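Local coordinates for prolyl 4-hydroxylase alpha subunit Fe(2+) 2OG dioxygenase domain-containing protein (Burkholderia ambifaria, PDB 3W20) that probably oxidises N-substituted L-amino acids as a 2-oxoglutarate-dependent dioxygenase with a double-stranded beta-helix fold, and holds zinc at its metal site, at residues A26-A29 / L30-E34; I42-D45 / G46-D49; V90-A93 / A94-F97. One frame throughout, in Å; residues are numbered along the deposited sequence.

How the interactions relate
The three contacts follow one another along the chain without touching. Interactions 1 and 2 are nearer neighbours, with closest atoms about 8 Å apart and centres about 25 Å apart, separated in sequence by the strand 37-41. Interaction 3, on helix 87-107, has its centre about 33 Å from that of interaction 1, on the opposite side of the chain's centre, and about 35 Å from that of interaction 2. None of them supplies a zinc ligand. The side chain of L30 in interaction 1 is about 13 Å from the zinc and that of Y96 in interaction 3 about 14 Å, while the side chain of R48 in interaction 2 lies about 11 Å from that of T257, a 2-oxoglutarate-binding residue.

Interaction 1 (A26-A29 / L30-E34); sequences AIHA and LDADE
L30 and D31 close the last regular turns of helix 23-31 on A26 and I27 through backbone hydrogen bonds. L30 N donates to A26 O at 3.0 Å, and D31 N to I27 O at 2.9 Å. A32 N follows with a 2.8 Å bond to H28 O, less straight than the others at 144°. The next bond departs from this spacing: A29 O is taken by E34 N at 2.9 Å, five residues on. Inside that wider loop D33 N bonds to L30 O, and D33 has a positive phi of 57°.

The side-chain contacts are mostly carbon against backbone or against small groups. L30 places its CG anti to the carbonyl carbon (chi1 -72°), which lays the branch back along the preceding turn and puts CD1 3.6 Å from A26 O. A32 CB comes obliquely to the H28 imidazole, 4.4 Å from its CE1. From beyond the helix end the extended E34 chain reaches back, and its OE1 comes within 3.9 Å of A29 CB.

The two aspartates find their polar partners outside this turn. D31 OD2 is hydrogen-bonded to H264, and D33 OD1 joins a salt bridge with R11 and a hydrogen bond with Q241, so the residue at the turn is also tied to the neighbouring sheet. On the apolar side A26, I27 and L30 all rest on L239 of strand 236-241.

The six-to-one bond from E34 to A29, the inner bond from D33 to L30 and the positive phi at D33 together define a Schellman motif, here ending a helix packed against the main sheet of the double-stranded beta-helix fold.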
loop_
_atom_site.group_PDB
_atom_site.type_symbol
_atom_site.label_atom_id
_atom_site.label_comp_id
_atom_site.label_asym_id
_atom_site.label_seq_id
_atom_site.Cartn_x
_atom_site.Cartn_y
_atom_site.Cartn_z
ATOM N N ALA A 26 10.512 23.879 20.700
ATOM C CA ALA A 26 9.232 23.424 21.253
ATOM C C ALA A 26 9.137 21.884 21.098
ATOM O O ALA A 26 8.833 21.175 22.066
ATOM C CB ALA A 26 8.079 24.063 20.518
ATOM N N ILE A 27 9.511 21.414 19.918
ATOM C CA ILE A 27 9.470 19.955 19.618
ATOM C C ILE A 27 10.509 19.266 20.562
ATOM O O ILE A 27 10.234 18.217 21.176
ATOM C CB ILE A 27 9.777 19.659 18.140
ATOM C CG1 ILE A 27 8.661 20.127 17.204
ATOM C CG2 ILE A 27 10.179 18.196 17.888
ATOM C CD1 ILE A 27 7.330 19.373 17.431
ATOM N N HIS A 28 11.698 19.827 20.702
ATOM C CA HIS A 28 12.677 19.219 21.679
ATOM C C HIS A 28 12.149 19.162 23.106
ATOM O O HIS A 28 12.458 18.179 23.862
ATOM C CB HIS A 28 14.003 20.012 21.628
ATOM C CG HIS A 28 15.051 19.549 22.624
ATOM N ND1 HIS A 28 15.032 19.905 23.937
ATOM C CD2 HIS A 28 16.181 18.739 22.459
ATOM C CE1 HIS A 28 16.063 19.316 24.580
ATOM N NE2 HIS A 28 16.793 18.647 23.670
ATOM N N ALA A 29 11.441 20.218 23.556
ATOM C CA ALA A 29 10.942 20.208 24.918
ATOM C C ALA A 29 9.933 19.094 25.050
ATOM O O ALA A 29 9.914 18.409 26.064
ATOM C CB ALA A 29 10.381 21.585 25.363
ATOM N N LEU A 30 9.094 18.903 24.022
ATOM C CA LEU A 30 8.091 17.839 24.140
ATOM C C LEU A 30 8.790 16.471 24.164
ATOM O O LEU A 30 8.400 15.548 24.899
ATOM C CB LEU A 30 7.082 17.928 23.004
ATOM C CG LEU A 30 6.156 19.147 23.237
ATOM C CD1 LEU A 30 5.571 19.598 21.897
ATOM C CD2 LEU A 30 5.038 18.683 24.125
ATOM N N ASP A 31 9.797 16.340 23.306
ATOM C CA ASP A 31 10.416 14.998 23.133
ATOM C C ASP A 31 11.198 14.699 24.407
ATOM O O ASP A 31 11.431 13.534 24.717
ATOM C CB ASP A 31 11.361 15.106 21.964
ATOM C CG ASP A 31 11.891 13.775 21.501
ATOM O OD1 ASP A 31 11.168 12.815 21.305
ATOM O OD2 ASP A 31 13.131 13.700 21.429
ATOM N N ALA A 32 11.652 15.755 25.094
ATOM C CA ALA A 32 12.313 15.578 26.387
ATOM C C ALA A 32 11.352 15.336 27.546
ATOM O O ALA A 32 11.762 15.264 28.724
ATOM C CB ALA A 32 13.195 16.806 26.691
ATOM N N ASP A 33 10.077 15.224 27.285
ATOM C CA ASP A 33 9.099 15.158 28.336
ATOM C C ASP A 33 9.149 16.350 29.286
ATOM O O ASP A 33 8.923 16.204 30.497
ATOM C CB ASP A 33 9.103 13.781 29.094
ATOM C CG ASP A 33 7.840 13.501 29.841
ATOM O OD1 ASP A 33 6.716 14.005 29.518
ATOM O OD2 ASP A 33 7.933 12.771 30.876
ATOM N N GLU A 34 9.404 17.535 28.758
ATOM C CA GLU A 34 9.447 18.779 29.580
ATOM C C GLU A 34 8.129 19.599 29.442
ATOM O O GLU A 34 7.957 20.635 30.082
ATOM C CB GLU A 34 10.616 19.653 29.139
ATOM C CG GLU A 34 11.968 19.099 29.669
ATOM C CD GLU A 34 13.171 19.667 28.922
ATOM O OE1 GLU A 34 12.965 20.597 28.114
ATOM O OE2 GLU A 34 14.322 19.188 29.147
#

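Interaction 2 (I42-D45 / G46-D49); sequences IVPD and GERD
The R48 chain is bent at chi2 (115°), and this brings its guanidinium back to V43, while D45 sets its CG anti to the backbone N (chi1 -164°), with its carboxylate near the same group. NE and NH2 of R48 grip V43 O side-on, at 3.0 Å from NE and 2.9 Å from NH2. The oxygen lies 5° out of the guanidinium plane, but the two donors meet it differently: NH2 is in the carbonyl plane, whereas NE stands above it. Over one guanidinium face, 3.5 Å from the plane, sits D45 CA. D45 OD1 and R48 NH1 form a long salt bridge of 3.7 Å; the oxygen is well out of the guanidinium plane, so charge alone joins them.

The backbone underneath is a type II beta turn from P44 to E47, closed by E47 N donating to P44 O at 3.1 Å. G46 takes the positive-phi position of this turn, and its N makes a weak bond to D45 OD1. The turn leads from strand 37-41 into helix 48-52, on the protein surface. The extended E47 side chain crosses the proline ring obliquely, bringing OE1 3.6 Å from P44 CG, and V43 CG1 packs 3.9 Å from E47 CB.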
loop_
_atom_site.group_PDB
_atom_site.type_symbol
_atom_site.label_atom_id
_atom_site.label_comp_id
_atom_site.label_asym_id
_atom_site.label_seq_id
_atom_site.Cartn_x
_atom_site.Cartn_y
_atom_site.Cartn_z
ATOM N N ILE A 42 1.804 31.002 14.976
ATOM C CA ILE A 42 2.607 30.789 13.785
ATOM C C ILE A 42 2.174 31.716 12.665
ATOM O O ILE A 42 3.023 32.380 12.050
ATOM C CB ILE A 42 2.469 29.331 13.278
ATOM C CG1 ILE A 42 2.961 28.334 14.363
ATOM C CG2 ILE A 42 3.227 29.165 11.967
ATOM C CD1 ILE A 42 4.358 28.686 14.874
ATOM N N VAL A 43 0.889 31.726 12.367
ATOM C CA VAL A 43 0.455 32.384 11.123
ATOM C C VAL A 43 -0.308 33.677 11.457
ATOM O O VAL A 43 -1.297 33.635 12.232
ATOM C CB VAL A 43 -0.505 31.513 10.317
ATOM C CG1 VAL A 43 -0.917 32.247 9.016
ATOM C CG2 VAL A 43 0.113 30.158 9.997
ATOM N N PRO A 44 0.159 34.833 10.952
ATOM C CA PRO A 44 -0.556 36.069 11.350
ATOM C C PRO A 44 -1.877 36.276 10.644
ATOM O O PRO A 44 -2.139 35.652 9.634
ATOM C CB PRO A 44 0.385 37.189 10.918
ATOM C CG PRO A 44 1.163 36.628 9.802
ATOM C CD PRO A 44 1.338 35.129 10.117
ATOM N N ASP A 45 -2.696 37.164 11.194
ATOM C CA ASP A 45 -3.999 37.410 10.619
ATOM C C ASP A 45 -3.887 37.830 9.141
ATOM O O ASP A 45 -2.968 38.561 8.745
ATOM C CB ASP A 45 -4.758 38.450 11.429
ATOM C CG ASP A 45 -6.257 38.462 11.110
ATOM O OD1 ASP A 45 -6.809 37.543 10.408
ATOM O OD2 ASP A 45 -6.882 39.427 11.558
ATOM N N GLY A 46 -4.822 37.341 8.339
ATOM C CA GLY A 46 -4.811 37.641 6.942
ATOM C C GLY A 46 -4.052 36.621 6.138
ATOM O O GLY A 46 -4.230 36.548 4.935
ATOM N N GLU A 47 -3.199 35.825 6.772
ATOM C CA GLU A 47 -2.370 34.894 5.998
ATOM C C GLU A 47 -2.849 33.434 6.159
ATOM O O GLU A 47 -2.293 32.526 5.532
ATOM C CB GLU A 47 -0.880 35.075 6.332
ATOM C CG GLU A 47 -0.285 36.400 5.838
ATOM C CD GLU A 47 1.188 36.591 6.229
ATOM O OE1 GLU A 47 1.892 35.578 6.485
ATOM O OE2 GLU A 47 1.671 37.756 6.289
ATOM N N ARG A 48 -3.909 33.229 6.959
ATOM C CA ARG A 48 -4.390 31.886 7.286
ATOM C C ARG A 48 -4.913 31.102 6.134
ATOM O O ARG A 48 -4.650 29.911 6.038
ATOM C CB ARG A 48 -5.454 31.900 8.368
ATOM C CG ARG A 48 -4.823 31.924 9.754
ATOM C CD ARG A 48 -5.162 33.208 10.414
ATOM N NE ARG A 48 -4.171 33.666 11.361
ATOM C CZ ARG A 48 -4.542 34.383 12.398
ATOM N NH1 ARG A 48 -5.835 34.634 12.542
ATOM N NH2 ARG A 48 -3.679 34.885 13.245
ATOM N N ASP A 49 -5.707 31.766 5.286
ATOM C CA ASP A 49 -6.222 31.130 4.074
ATOM C C ASP A 49 -5.156 30.550 3.148
ATOM O O ASP A 49 -5.349 29.469 2.595
ATOM C CB ASP A 49 -7.140 32.124 3.311
ATOM C CG ASP A 49 -8.540 32.159 3.870
ATOM O OD1 ASP A 49 -8.918 31.234 4.617
ATOM O OD2 ASP A 49 -9.263 33.129 3.574
#

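Interaction 3 (V90-A93 / A94-F97); sequences VSKA and AEYF
E95 OE2 accepts the shortest polar bond of this contact, 2.6 Å from a water that donates to it. The same water lies 3.1 Å from S91 OG, thus bridging two side chains one helical turn apart; S91 OG is also hydrogen-bonded to K88 O. K92 approaches the carboxylate with its aliphatic part: the chain, with CG anti to the backbone N (chi1 -159°) and a bend at chi2, lays CD 3.5 Å from E95 OE2. The lysine NZ stays 4.9 Å from that oxygen, so opposite charges are near but do not make a salt bridge.

These residues belong to helix 87-107, whose backbone ladder is regular here: each of A94, E95, Y96 and F97 donates its N-H four residues back. Y96 N to K92 O is the shortest of these bonds at 2.8 Å, and F97 N to A93 O the straightest at 173°. A93 O also lies at the edge of the F97 ring, near its plane, 3.2 Å from CD2. Y96 CD2 lies 3.5 Å above one face of that ring, over its centre, and Y96 OH is hydrogen-bonded to D273.

One side of the helix meets the second subunit, where E95 OE1 is hydrogen-bonded to the backbone N of Y131 of that subunit, A94 and F97 pack reciprocally on F97 and A94 of the other copy, and C101, further along the same helix, forms an interchain disulfide.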
loop_
_atom_site.group_PDB
_atom_site.type_symbol
_atom_site.label_atom_id
_atom_site.label_comp_id
_atom_site.label_asym_id
_atom_site.label_seq_id
_atom_site.Cartn_x
_atom_site.Cartn_y
_atom_site.Cartn_z
ATOM N N VAL A 90 -5.484 -5.882 5.410
ATOM C CA VAL A 90 -4.578 -5.989 4.196
ATOM C C VAL A 90 -5.092 -5.071 3.061
ATOM O O VAL A 90 -4.298 -4.300 2.466
ATOM C CB VAL A 90 -4.484 -7.433 3.723
ATOM C CG1 VAL A 90 -3.615 -7.528 2.482
ATOM C CG2 VAL A 90 -3.844 -8.356 4.823
ATOM N N SER A 91 -6.410 -5.071 2.834
ATOM C CA SER A 91 -6.966 -4.309 1.711
ATOM C C SER A 91 -6.907 -2.819 2.034
ATOM O O SER A 91 -6.559 -2.013 1.175
ATOM C CB SER A 91 -8.396 -4.719 1.299
ATOM O OG SER A 91 -9.231 -4.620 2.401
ATOM N N LYS A 92 -7.228 -2.424 3.271
ATOM C CA LYS A 92 -7.096 -0.967 3.618
ATOM C C LYS A 92 -5.656 -0.511 3.618
ATOM O O LYS A 92 -5.418 0.660 3.280
ATOM C CB LYS A 92 -7.757 -0.629 4.953
ATOM C CG LYS A 92 -8.120 0.829 5.145
ATOM C CD LYS A 92 -9.151 1.239 4.101
ATOM C CE LYS A 92 -10.031 2.429 4.469
ATOM N NZ LYS A 92 -11.255 2.037 5.226
ATOM N N ALA A 93 -4.695 -1.391 4.004
ATOM C CA ALA A 93 -3.239 -0.999 3.919
ATOM C C ALA A 93 -2.893 -0.746 2.460
ATOM O O ALA A 93 -2.133 0.173 2.163
ATOM C CB ALA A 93 -2.310 -2.102 4.499
ATOM N N ALA A 94 -3.430 -1.564 1.538
ATOM C CA ALA A 94 -3.093 -1.331 0.126
ATOM C C ALA A 94 -3.615 0.078 -0.236
ATOM O O ALA A 94 -2.911 0.799 -0.941
ATOM C CB ALA A 94 -3.840 -2.344 -0.785
ATOM N N GLU A 95 -4.840 0.435 0.161
ATOM C CA GLU A 95 -5.396 1.793 -0.121
ATOM C C GLU A 95 -4.568 2.881 0.510
ATOM O O GLU A 95 -4.151 3.874 -0.148
ATOM C CB GLU A 95 -6.881 1.983 0.336
ATOM C CG GLU A 95 -7.919 1.199 -0.431
ATOM C CD GLU A 95 -9.289 1.517 0.206
ATOM O OE1 GLU A 95 -9.701 2.714 0.227
ATOM O OE2 GLU A 95 -9.881 0.595 0.759
ATOM N N TYR A 96 -4.205 2.655 1.762
ATOM C CA TYR A 96 -3.453 3.671 2.486
ATOM C C TYR A 96 -2.121 3.963 1.824
ATOM O O TYR A 96 -1.807 5.155 1.538
ATOM C CB TYR A 96 -3.243 3.239 3.932
ATOM C CG TYR A 96 -2.467 4.276 4.741
ATOM C CD1 TYR A 96 -3.084 5.383 5.327
ATOM C CD2 TYR A 96 -1.101 4.110 4.936
ATOM C CE1 TYR A 96 -2.311 6.303 6.083
ATOM C CE2 TYR A 96 -0.338 5.011 5.686
ATOM C CZ TYR A 96 -0.948 6.101 6.241
ATOM O OH TYR A 96 -0.184 6.985 6.968
ATOM N N PHE A 97 -1.363 2.929 1.564
ATOM C CA PHE A 97 -0.005 3.137 1.006
ATOM C C PHE A 97 -0.031 3.485 -0.458
ATOM O O PHE A 97 0.815 4.257 -0.895
ATOM C CB PHE A 97 0.891 1.939 1.315
ATOM C CG PHE A 97 1.269 1.942 2.767
ATOM C CD1 PHE A 97 2.220 2.840 3.259
ATOM C CD2 PHE A 97 0.607 1.080 3.639
ATOM C CE1 PHE A 97 2.515 2.856 4.634
ATOM C CE2 PHE A 97 0.872 1.099 5.007
ATOM C CZ PHE A 97 1.858 1.979 5.472
HETATM O O HOH W 1 -10.192 -1.890 1.422
#